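Local coordinates for DUF1896 domain-containing protein (Porphyromonas gingivalis, PDB 2APL), which is of unknown function, a single-chain, all-helical member of the DUF1896 family from a bacterium, at residues 106-111 against 132-137; 73-78 against 98-103. All coordinates share one frame; numbering follows the deposited sequence.

Interaction 1. Residues 106-111 against 132-137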
# COMPACT_ATOMS: atom_id res chain seq x y z
N LYS A 106 16.78 -8.05 3.07
CA LYS A 106 17.51 -6.98 3.81
C LYS A 106 18.11 -5.90 2.89
O LYS A 106 18.03 -4.71 3.20
CB LYS A 106 18.58 -7.55 4.71
CG LYS A 106 18.03 -8.37 5.91
CD LYS A 106 17.78 -7.54 7.22
CE LYS A 106 16.32 -7.00 7.33
NZ LYS A 106 16.24 -5.54 7.85
N ALA A 107 18.67 -6.30 1.74
CA ALA A 107 19.14 -5.29 0.80
C ALA A 107 18.03 -4.31 0.38
O ALA A 107 18.26 -3.08 0.40
CB ALA A 107 19.77 -5.92 -0.43
N ILE A 108 16.86 -4.85 -0.02
CA ILE A 108 15.70 -4.02 -0.45
C ILE A 108 15.16 -3.16 0.72
O ILE A 108 14.95 -1.93 0.57
CB ILE A 108 14.61 -4.92 -1.08
CG1 ILE A 108 15.11 -5.58 -2.39
CG2 ILE A 108 13.25 -4.11 -1.28
CD1 ILE A 108 15.18 -4.66 -3.68
N GLN A 109 14.90 -3.76 1.88
CA GLN A 109 14.48 -2.98 3.02
C GLN A 109 15.38 -1.79 3.35
O GLN A 109 14.89 -0.68 3.65
CB GLN A 109 14.38 -3.90 4.25
CG GLN A 109 13.32 -4.98 4.13
CD GLN A 109 13.25 -5.84 5.36
OE1 GLN A 109 14.25 -6.20 5.92
NE2 GLN A 109 12.06 -6.22 5.74
N SER A 110 16.69 -2.02 3.34
CA SER A 110 17.70 -0.99 3.70
C SER A 110 17.63 0.19 2.74
O SER A 110 17.98 1.33 3.11
CB SER A 110 19.12 -1.57 3.70
OG SER A 110 19.67 -1.59 2.39
N VAL A 111 17.21 -0.08 1.49
CA VAL A 111 16.96 1.00 0.55
C VAL A 111 15.69 1.80 0.93
O VAL A 111 15.76 3.05 1.09
CB VAL A 111 16.88 0.48 -0.94
CG1 VAL A 111 16.31 1.56 -1.86
CG2 VAL A 111 18.24 -0.02 -1.43
N THR A 132 15.31 4.46 -8.88
CA THR A 132 16.59 4.17 -9.47
C THR A 132 17.37 3.30 -8.51
O THR A 132 18.04 2.34 -8.92
CB THR A 132 17.34 5.49 -9.74
OG1 THR A 132 16.57 6.25 -10.69
CG2 THR A 132 18.76 5.26 -10.26
N GLU A 133 17.26 3.60 -7.21
CA GLU A 133 18.09 2.86 -6.26
C GLU A 133 17.59 1.41 -6.21
O GLU A 133 18.40 0.47 -6.16
CB GLU A 133 18.10 3.55 -4.90
CG GLU A 133 19.08 3.03 -3.94
CD GLU A 133 19.32 3.96 -2.74
OE1 GLU A 133 18.60 4.98 -2.55
OE2 GLU A 133 20.27 3.65 -1.99
N LEU A 134 16.27 1.22 -6.17
CA LEU A 134 15.67 -0.13 -6.20
C LEU A 134 16.04 -0.94 -7.46
O LEU A 134 16.36 -2.14 -7.38
CB LEU A 134 14.14 -0.05 -6.06
CG LEU A 134 13.60 0.37 -4.67
CD1 LEU A 134 12.06 0.71 -4.84
CD2 LEU A 134 13.88 -0.66 -3.54
N THR A 135 16.00 -0.28 -8.62
CA THR A 135 16.40 -0.89 -9.89
C THR A 135 17.86 -1.40 -9.80
O THR A 135 18.13 -2.58 -10.11
CB THR A 135 16.20 0.12 -11.06
OG1 THR A 135 14.82 0.58 -11.08
CG2 THR A 135 16.58 -0.51 -12.42
N GLY A 136 18.76 -0.54 -9.31
CA GLY A 136 20.16 -0.89 -9.12
C GLY A 136 20.42 -2.05 -8.19
O GLY A 136 21.30 -2.90 -8.44
N THR A 137 19.66 -2.09 -7.10
CA THR A 137 19.71 -3.19 -6.16
C THR A 137 19.29 -4.53 -6.80
O THR A 137 19.95 -5.56 -6.62
CB THR A 137 18.81 -2.87 -4.93
OG1 THR A 137 19.33 -1.67 -4.28
CG2 THR A 137 18.77 -4.04 -3.94

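Interaction 2. Residues 73-78 against 98-103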
# COMPACT_ATOMS: atom_id res chain seq x y z
N SER A 73 2.90 2.58 -1.38
CA SER A 73 2.96 1.14 -1.24
C SER A 73 4.33 0.66 -1.72
O SER A 73 4.66 0.75 -2.93
CB SER A 73 1.84 0.48 -2.05
OG SER A 73 2.03 -0.93 -2.11
N ARG A 74 5.11 0.13 -0.79
CA ARG A 74 6.38 -0.58 -1.16
C ARG A 74 6.13 -1.75 -2.11
O ARG A 74 6.84 -1.89 -3.08
CB ARG A 74 7.14 -1.04 0.08
CG ARG A 74 7.56 0.19 0.95
CD ARG A 74 8.29 -0.24 2.22
NE ARG A 74 7.43 -1.12 3.01
CZ ARG A 74 7.85 -1.95 3.96
NH1 ARG A 74 9.16 -2.02 4.30
NH2 ARG A 74 6.97 -2.73 4.58
N TYR A 75 5.10 -2.55 -1.82
CA TYR A 75 4.71 -3.65 -2.70
C TYR A 75 4.47 -3.20 -4.13
O TYR A 75 5.10 -3.73 -5.05
CB TYR A 75 3.52 -4.41 -2.16
CG TYR A 75 2.92 -5.39 -3.14
CD1 TYR A 75 3.43 -6.69 -3.26
CD2 TYR A 75 1.86 -5.01 -4.00
CE1 TYR A 75 2.91 -7.60 -4.21
CE2 TYR A 75 1.30 -5.93 -4.93
CZ TYR A 75 1.82 -7.21 -5.00
OH TYR A 75 1.31 -8.10 -5.90
N ASP A 76 3.60 -2.20 -4.31
CA ASP A 76 3.32 -1.64 -5.63
C ASP A 76 4.58 -1.10 -6.33
O ASP A 76 4.74 -1.22 -7.55
CB ASP A 76 2.27 -0.50 -5.54
CG ASP A 76 0.82 -1.01 -5.31
OD1 ASP A 76 0.58 -2.24 -5.30
OD2 ASP A 76 -0.10 -0.14 -5.13
N THR A 77 5.47 -0.45 -5.56
CA THR A 77 6.69 0.14 -6.10
C THR A 77 7.63 -0.98 -6.67
O THR A 77 8.18 -0.86 -7.80
CB THR A 77 7.43 0.97 -5.02
OG1 THR A 77 6.60 2.04 -4.62
CG2 THR A 77 8.75 1.59 -5.58
N LEU A 78 7.76 -2.07 -5.92
CA LEU A 78 8.58 -3.21 -6.38
C LEU A 78 7.99 -3.85 -7.63
O LEU A 78 8.72 -4.15 -8.58
CB LEU A 78 8.71 -4.26 -5.26
CG LEU A 78 9.58 -3.78 -4.10
CD1 LEU A 78 9.37 -4.69 -2.90
CD2 LEU A 78 11.07 -3.73 -4.49
N LEU A 98 7.52 -12.28 -6.89
CA LEU A 98 8.75 -11.87 -6.25
C LEU A 98 8.64 -10.67 -5.33
O LEU A 98 9.44 -10.55 -4.41
CB LEU A 98 9.82 -11.56 -7.31
CG LEU A 98 10.74 -12.72 -7.70
CD1 LEU A 98 11.50 -12.32 -8.94
CD2 LEU A 98 11.70 -13.00 -6.52
N ALA A 99 7.72 -9.75 -5.61
CA ALA A 99 7.66 -8.51 -4.85
C ALA A 99 7.53 -8.76 -3.32
O ALA A 99 8.23 -8.13 -2.56
CB ALA A 99 6.49 -7.62 -5.35
N PRO A 100 6.60 -9.66 -2.89
CA PRO A 100 6.49 -9.94 -1.43
C PRO A 100 7.78 -10.49 -0.81
O PRO A 100 8.06 -10.19 0.34
CB PRO A 100 5.37 -11.00 -1.33
CG PRO A 100 4.66 -10.95 -2.62
CD PRO A 100 5.63 -10.45 -3.67
N ILE A 101 8.55 -11.26 -1.56
CA ILE A 101 9.81 -11.82 -1.07
C ILE A 101 10.90 -10.78 -1.00
O ILE A 101 11.66 -10.72 -0.02
CB ILE A 101 10.31 -13.00 -1.98
CG1 ILE A 101 9.33 -14.17 -1.97
CG2 ILE A 101 11.61 -13.57 -1.45
CD1 ILE A 101 7.96 -13.83 -2.35
N LEU A 102 11.00 -9.97 -2.04
CA LEU A 102 11.91 -8.81 -2.06
C LEU A 102 11.60 -7.85 -0.93
O LEU A 102 12.52 -7.29 -0.33
CB LEU A 102 11.84 -8.08 -3.39
CG LEU A 102 12.51 -8.78 -4.56
CD1 LEU A 102 12.15 -8.10 -5.84
CD2 LEU A 102 14.08 -8.79 -4.35
N LEU A 103 10.30 -7.67 -0.62
CA LEU A 103 9.91 -6.82 0.52
C LEU A 103 10.52 -7.29 1.86
O LEU A 103 10.79 -6.47 2.73
CB LEU A 103 8.37 -6.69 0.63
CG LEU A 103 7.84 -5.42 1.30
CD1 LEU A 103 8.56 -4.17 0.85
CD2 LEU A 103 6.27 -5.34 1.06

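Interaction 1. Residues 106-111 against 132-137
V111 meets E133, L134 and T137 where helix 106-112 packs against helix 126-143. The two helices form an antiparallel pair in this all-helical protein. Their short segments run at 166° to each other, with axes 10.1 Å apart at closest approach. No hydrogen bond crosses between them.

V111 points toward the other helix and divides its two methyls between neighbours. CG1 stands anti to the backbone N (chi1 167°). This places V111 CG1 3.7 Å from L134 CD2 and also against the E133 chain, 3.8 Å from E133 CG. E133 stretches out beyond CG. It and V111 run past one another in opposite senses, which brings the carboxylate carbon E133 CD near V111 CG1 as well. I108 and L134 cross at about a right angle, and I108 CG2 lies 4.2 Å from L134 CD2. The other arm of I108 reaches T137, with I108 CD1 3.7 Å from T137 CG2. A107 adds its CB to the same T137 methyl at the edge of the contact. On the same helix 126-143, I108 also touches I138, and V111 touches L130.

The E133 carboxylate is held from outside the two segments: OE2 forms a salt bridge with K114 and OE1 a hydrogen bond with Y115.

T137 turns both branches to use: CG2 faces A107 and I108, while T137 OG1 packs 3.5 Å from V111 CG2.

Interaction 2. Residues 73-78 against 98-103
L103 reaches from helix 94-103 to R74 and L78 on helix 74-85. This is a helix-helix crossing, with the short axes 9.0 Å apart and 120° between their directions. The contact is entirely van der Waals.

L103 CD1 is the central methyl. It sits 3.5 Å from R74 CB and 3.9 Å from L78 CD1. R74 bends at chi3 (-59°), which folds its guanidinium back over the same methyl. L103 CD1 thus lies over the centre of one guanidinium face, 3.8 Å above the plane. L78 packs CB to CB on A99 at 4.0 Å. Its CD1 also touches the backbone, 3.6 Å from A99 O. A99 CB also meets the Y75 ring, obliquely, while P100 CD comes up in plane at the ring edge.

Further out, F112 of helix 106-112 touches both R74 and L78. L102 packs on I108 of that helix and on L141 of helix 126-143.

The start of helix 74-85 is set by S73 at the N-cap. Its hydroxyl also bonds to H23 O, and D76 OD2 bonds to H23 ND1. The capping bond from D76 N to S73 OG is 3.0 Å long and nearly straight, at 172°.

Overall arrangement
Interactions 1 and 2 belong to one packed group of helices, on the same side of the chain's centre. Their own centres lie about 11 Å apart. They follow in series along the chain: 73-78 with 98-103 closes before 106-111 meets 132-137. Helix 106-112 follows helix 94-103 in the chain, and the two contacts touch here, where I108 CB is 3.2 Å from L102 O. A second bridge runs through helix 74-85, with L134 CD1 3.5 Å from T77 CG2. I108 CG2 also lies 3.9 Å from L78 CD2. Interaction 2 is nearer the centre of the chain, about 10 Å between centres against about 18 Å for interaction 1.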